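Serine Recombinase (Sulfolobus solfataricus, PDB 3LHF) probably binds DNA and exchanges its strands as a transposon-encoded serine recombinase, of which this chain is the resolvase-type domain. Local coordinates at residues Val10-Ser13 against Thr14-Asp17; Met46-Lys49 against Gly50-Lys53. The protein carries 1 engineered substitution. All blocks are in the same frame, centred on the assembly; numbering follows the deposited sequence.

Contact 1. Residues Val10-Ser13 against Thr14-Asp17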
loop_
_atom_site.group_PDB
_atom_site.type_symbol
_atom_site.label_atom_id
_atom_site.label_comp_id
_atom_site.label_asym_id
_atom_site.label_seq_id
_atom_site.Cartn_x
_atom_site.Cartn_y
_atom_site.Cartn_z
ATOM N N VAL D 10 1.660 4.935 16.659
ATOM C CA VAL D 10 2.244 6.238 16.506
ATOM C C VAL D 10 3.585 6.029 15.888
ATOM O O VAL D 10 4.160 4.979 16.008
ATOM C CB VAL D 10 2.422 7.005 17.806
ATOM C CG1 VAL D 10 1.133 7.177 18.518
ATOM C CG2 VAL D 10 3.444 6.372 18.666
ATOM N N SER D 11 4.042 7.042 15.179
ATOM C CA SER D 11 5.273 6.972 14.416
ATOM C C SER D 11 6.563 6.817 15.174
ATOM O O SER D 11 7.422 6.102 14.750
ATOM C CB SER D 11 5.362 8.141 13.467
ATOM O OG SER D 11 4.783 7.767 12.253
ATOM N N SER D 12 6.685 7.501 16.292
ATOM C CA SER D 12 7.957 7.663 16.955
ATOM C C SER D 12 7.890 7.405 18.451
ATOM O O SER D 12 6.846 7.453 19.043
ATOM C CB SER D 12 8.490 9.064 16.668
ATOM O OG SER D 12 9.290 9.551 17.706
ATOM N N SER D 13 9.034 7.141 19.049
ATOM C CA SER D 13 9.152 6.919 20.479
ATOM C C SER D 13 8.866 8.178 21.278
ATOM O O SER D 13 8.600 8.117 22.454
ATOM C CB SER D 13 10.509 6.340 20.824
ATOM O OG SER D 13 11.498 7.327 20.857
ATOM N N THR D 14 8.884 9.304 20.583
ATOM C CA THR D 14 8.618 10.625 21.110
ATOM C C THR D 14 7.154 10.874 21.404
ATOM O O THR D 14 6.812 11.670 22.241
ATOM C CB THR D 14 9.038 11.669 20.084
ATOM O OG1 THR D 14 8.503 11.320 18.814
ATOM C CG2 THR D 14 10.509 11.692 19.956
ATOM N N GLN D 15 6.298 10.184 20.682
ATOM C CA GLN D 15 4.870 10.328 20.804
ATOM C C GLN D 15 4.276 9.258 21.723
ATOM O O GLN D 15 3.096 9.016 21.707
ATOM C CB GLN D 15 4.245 10.283 19.423
ATOM C CG GLN D 15 5.215 10.579 18.327
ATOM C CD GLN D 15 4.581 10.594 16.964
ATOM O OE1 GLN D 15 4.715 9.662 16.199
ATOM N NE2 GLN D 15 3.895 11.667 16.651
ATOM N N LYS D 16 5.129 8.647 22.531
ATOM C CA LYS D 16 4.790 7.496 23.341
ATOM C C LYS D 16 3.691 7.766 24.358
ATOM O O LYS D 16 2.846 6.950 24.607
ATOM C CB LYS D 16 6.036 7.010 24.075
ATOM C CG LYS D 16 6.575 7.993 25.101
ATOM C CD LYS D 16 8.016 7.742 25.439
ATOM C CE LYS D 16 8.170 6.733 26.539
ATOM N NZ LYS D 16 8.423 7.350 27.847
ATOM N N ASP D 17 3.746 8.915 24.974
ATOM C CA ASP D 17 2.717 9.327 25.859
ATOM C C ASP D 17 1.402 9.556 25.126
ATOM O O ASP D 17 0.331 9.296 25.637
ATOM C CB ASP D 17 3.214 10.520 26.609
ATOM C CG ASP D 17 4.587 10.295 27.145
ATOM O OD1 ASP D 17 5.495 11.083 26.851
ATOM O OD2 ASP D 17 4.767 9.305 27.840
#

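Contact 2. Residues Met46-Lys49 against Gly50-Lys53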
loop_
_atom_site.group_PDB
_atom_site.type_symbol
_atom_site.label_atom_id
_atom_site.label_comp_id
_atom_site.label_asym_id
_atom_site.label_seq_id
_atom_site.Cartn_x
_atom_site.Cartn_y
_atom_site.Cartn_z
ATOM N N MET D 46 5.541 -2.430 6.714
ATOM C CA MET D 46 4.717 -3.592 6.492
ATOM C C MET D 46 5.117 -4.684 7.439
ATOM O O MET D 46 4.543 -5.733 7.458
ATOM C CB MET D 46 4.811 -4.070 5.053
ATOM C CG MET D 46 4.027 -3.240 4.047
ATOM S SD MET D 46 2.354 -2.891 4.459
ATOM C CE MET D 46 2.519 -1.589 5.604
ATOM N N LYS D 47 6.110 -4.401 8.247
ATOM C CA LYS D 47 6.578 -5.344 9.219
ATOM C C LYS D 47 6.289 -4.963 10.673
ATOM O O LYS D 47 6.964 -5.436 11.556
ATOM C CB LYS D 47 8.054 -5.631 8.999
ATOM C CG LYS D 47 8.306 -6.719 7.982
ATOM C CD LYS D 47 9.779 -6.887 7.658
ATOM C CE LYS D 47 10.474 -7.935 8.509
ATOM N NZ LYS D 47 10.624 -9.240 7.850
ATOM N N ARG D 48 5.304 -4.105 10.912
ATOM C CA ARG D 48 4.950 -3.758 12.270
ATOM C C ARG D 48 4.436 -5.023 12.870
ATOM O O ARG D 48 3.575 -5.649 12.303
ATOM C CB ARG D 48 3.827 -2.742 12.292
ATOM C CG ARG D 48 4.204 -1.340 11.890
ATOM C CD ARG D 48 3.647 -0.993 10.555
ATOM N NE ARG D 48 2.425 -0.243 10.685
ATOM C CZ ARG D 48 1.489 -0.204 9.769
ATOM N NH1 ARG D 48 1.633 -0.866 8.662
ATOM N NH2 ARG D 48 0.415 0.496 9.963
ATOM N N LYS D 49 4.964 -5.420 14.013
ATOM C CA LYS D 49 4.579 -6.700 14.573
ATOM C C LYS D 49 3.108 -6.724 14.891
ATOM O O LYS D 49 2.439 -7.703 14.643
ATOM C CB LYS D 49 5.371 -7.008 15.828
ATOM C CG LYS D 49 6.638 -7.757 15.584
ATOM C CD LYS D 49 7.409 -7.896 16.872
ATOM C CE LYS D 49 8.630 -8.742 16.708
ATOM N NZ LYS D 49 9.851 -7.963 17.002
ATOM N N GLY D 50 2.620 -5.629 15.445
ATOM C CA GLY D 50 1.233 -5.526 15.811
ATOM C C GLY D 50 0.357 -5.616 14.596
ATOM O O GLY D 50 -0.670 -6.241 14.606
ATOM N N PHE D 51 0.771 -4.959 13.540
ATOM C CA PHE D 51 -0.004 -4.962 12.333
ATOM C C PHE D 51 -0.133 -6.355 11.727
ATOM O O PHE D 51 -1.206 -6.794 11.399
ATOM C CB PHE D 51 0.672 -4.006 11.366
ATOM C CG PHE D 51 0.011 -3.908 10.064
ATOM C CD1 PHE D 51 -1.116 -3.160 9.917
ATOM C CD2 PHE D 51 0.514 -4.561 8.992
ATOM C CE1 PHE D 51 -1.709 -3.079 8.747
ATOM C CE2 PHE D 51 -0.079 -4.482 7.825
ATOM C CZ PHE D 51 -1.195 -3.739 7.690
ATOM N N LEU D 52 0.984 -7.038 11.579
ATOM C CA LEU D 52 1.018 -8.352 10.958
ATOM C C LEU D 52 0.224 -9.375 11.748
ATOM O O LEU D 52 -0.427 -10.235 11.192
ATOM C CB LEU D 52 2.447 -8.824 10.741
ATOM C CG LEU D 52 3.224 -8.160 9.608
ATOM C CD1 LEU D 52 4.685 -8.226 9.842
ATOM C CD2 LEU D 52 2.882 -8.729 8.304
ATOM N N LYS D 53 0.295 -9.257 13.057
ATOM C CA LYS D 53 -0.483 -10.083 13.918
ATOM C C LYS D 53 -1.957 -9.861 13.721
ATOM O O LYS D 53 -2.699 -10.790 13.597
ATOM C CB LYS D 53 -0.122 -9.769 15.360
ATOM C CG LYS D 53 -0.648 -10.733 16.359
ATOM C CD LYS D 53 -1.599 -10.081 17.285
ATOM C CE LYS D 53 -1.291 -10.380 18.732
ATOM N NZ LYS D 53 -2.408 -9.989 19.605
#

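Contact 1. Residues Val10-Ser13 against Thr14-Asp17
Gln15 turns its side chain back under the loop and brings its amide oxygen to the backbone N of Ser12. Ser12 N donates a hydrogen bond to Gln15 OE1 at 2.9 Å. The donor sits in the plane of the amide carbonyl, on a lone pair, but the N-H itself is bent off line, with an angle of 133° at the hydrogen. Ser11 N lies equally near, 2.9 Å from Gln15 OE1. The Gln15 chain runs straight beyond CG (chi2 -177°), which carries the amide all the way back beneath these two peptide nitrogens. A return bond closes the loop: Gln15 N donates to Ser12 O at 3.2 Å. Here the donor stands well above the carbonyl plane, not on a lone pair. This bond closes a beta turn with Ser13 and Thr14 at its corners, close to type I, which leads directly into helix 16-29, with Gln15 at its N-cap position. This is the strand-to-helix loop after the first strand of the resolvase fold, the region where serine recombinases carry their nucleophile. The Ser11 hydroxyl faces other partners: it is hydrogen-bonded to Glu104, and weakly to Arg9. The Val10 and Gln15 side chains run antiparallel alongside one another, with Val10 CG2 4.1 Å from Gln15 CB. The buried valine also leans on Leu19 and Gln22 of the helix. On another side of the turn, Lys16 bends its aliphatic chain round the carbonyl of Ser13. With chi1 at 66°, its CG is tucked between its own backbone N and C, which turns the chain toward Ser13 O, and Lys16 CD comes to 3.1 Å from Ser13 O. Beyond that point the lysine chain leads away from the loop.

Contact 2. Residues Met46-Lys49 against Gly50-Lys53
Arg48 and Lys49 open the first turn of helix 49-58: Leu52 N donates to Arg48 O at 3.0 Å, almost straight at 171°, and Lys53 N donates to Lys49 O at 3.1 Å. Arg48 is the N-cap residue, and its side chain folds over Phe51. The guanidinium lies flat on one face of the ring, with centres 4.3 Å apart and planes only 13° from parallel. Arg48 NH1 stands 3.7 Å above the plane of the Phe51 ring, over its centre. The guanidinium carbon, Arg48 CZ, also stands over the ring face, a cation-pi contact. Both side chains are shaped for it. The arginine chain bends at chi2 and chi3, while Phe51 holds CG anti to its backbone N (chi1 179°). Nearer the backbone the two already touch, Arg48 CB to Phe51 CB at 3.5 Å. Met46 adds a Met-aromatic contact, its SD 5.4 Å from the Phe51 ring centroid in an oblique position. Leu52 packs back on the preceding loop. Its CD1 rests 3.5 Å from Lys47 CA and also touches Met46 O. Gly50 N is hydrogen-bonded to Asp39, which ties the helix start to strand 35-40. The second subunit reaches this corner too: its Ile81 packs on Phe51 and its Glu84 on Leu52. Replacing Phe51 with an alanine would probably leave the Arg48 guanidinium without its stacking surface and open a gap facing Ile81 of the second subunit. Arg48 NH1 is hydrogen-bonded to Asn45 O and NH2 to Leu74 O. With two carbonyls taking its N-H groups and an aromatic face beneath, this buried guanidinium has little freedom to turn.

In the fold
Contact 1 comes first along the chain and closes before contact 2 opens. Each sits where a loop leaves a strand and enters a helix: contact 1 between strand 3-10 and helix 16-29, contact 2 between strand 35-40 and helix 49-58. The two strands are parallel neighbours in the four-stranded sheet, and the two helices pack on opposite faces of it. The contact centres are about 17 Å apart, with nearest atoms about 8 Å apart, so they do not touch. The sheet links them: the backbone of Val10 is hydrogen-bonded to that of Gly41, and Arg48 packs on Tyr7 and Arg9. In related serine recombinases this end of the sheet holds the active site.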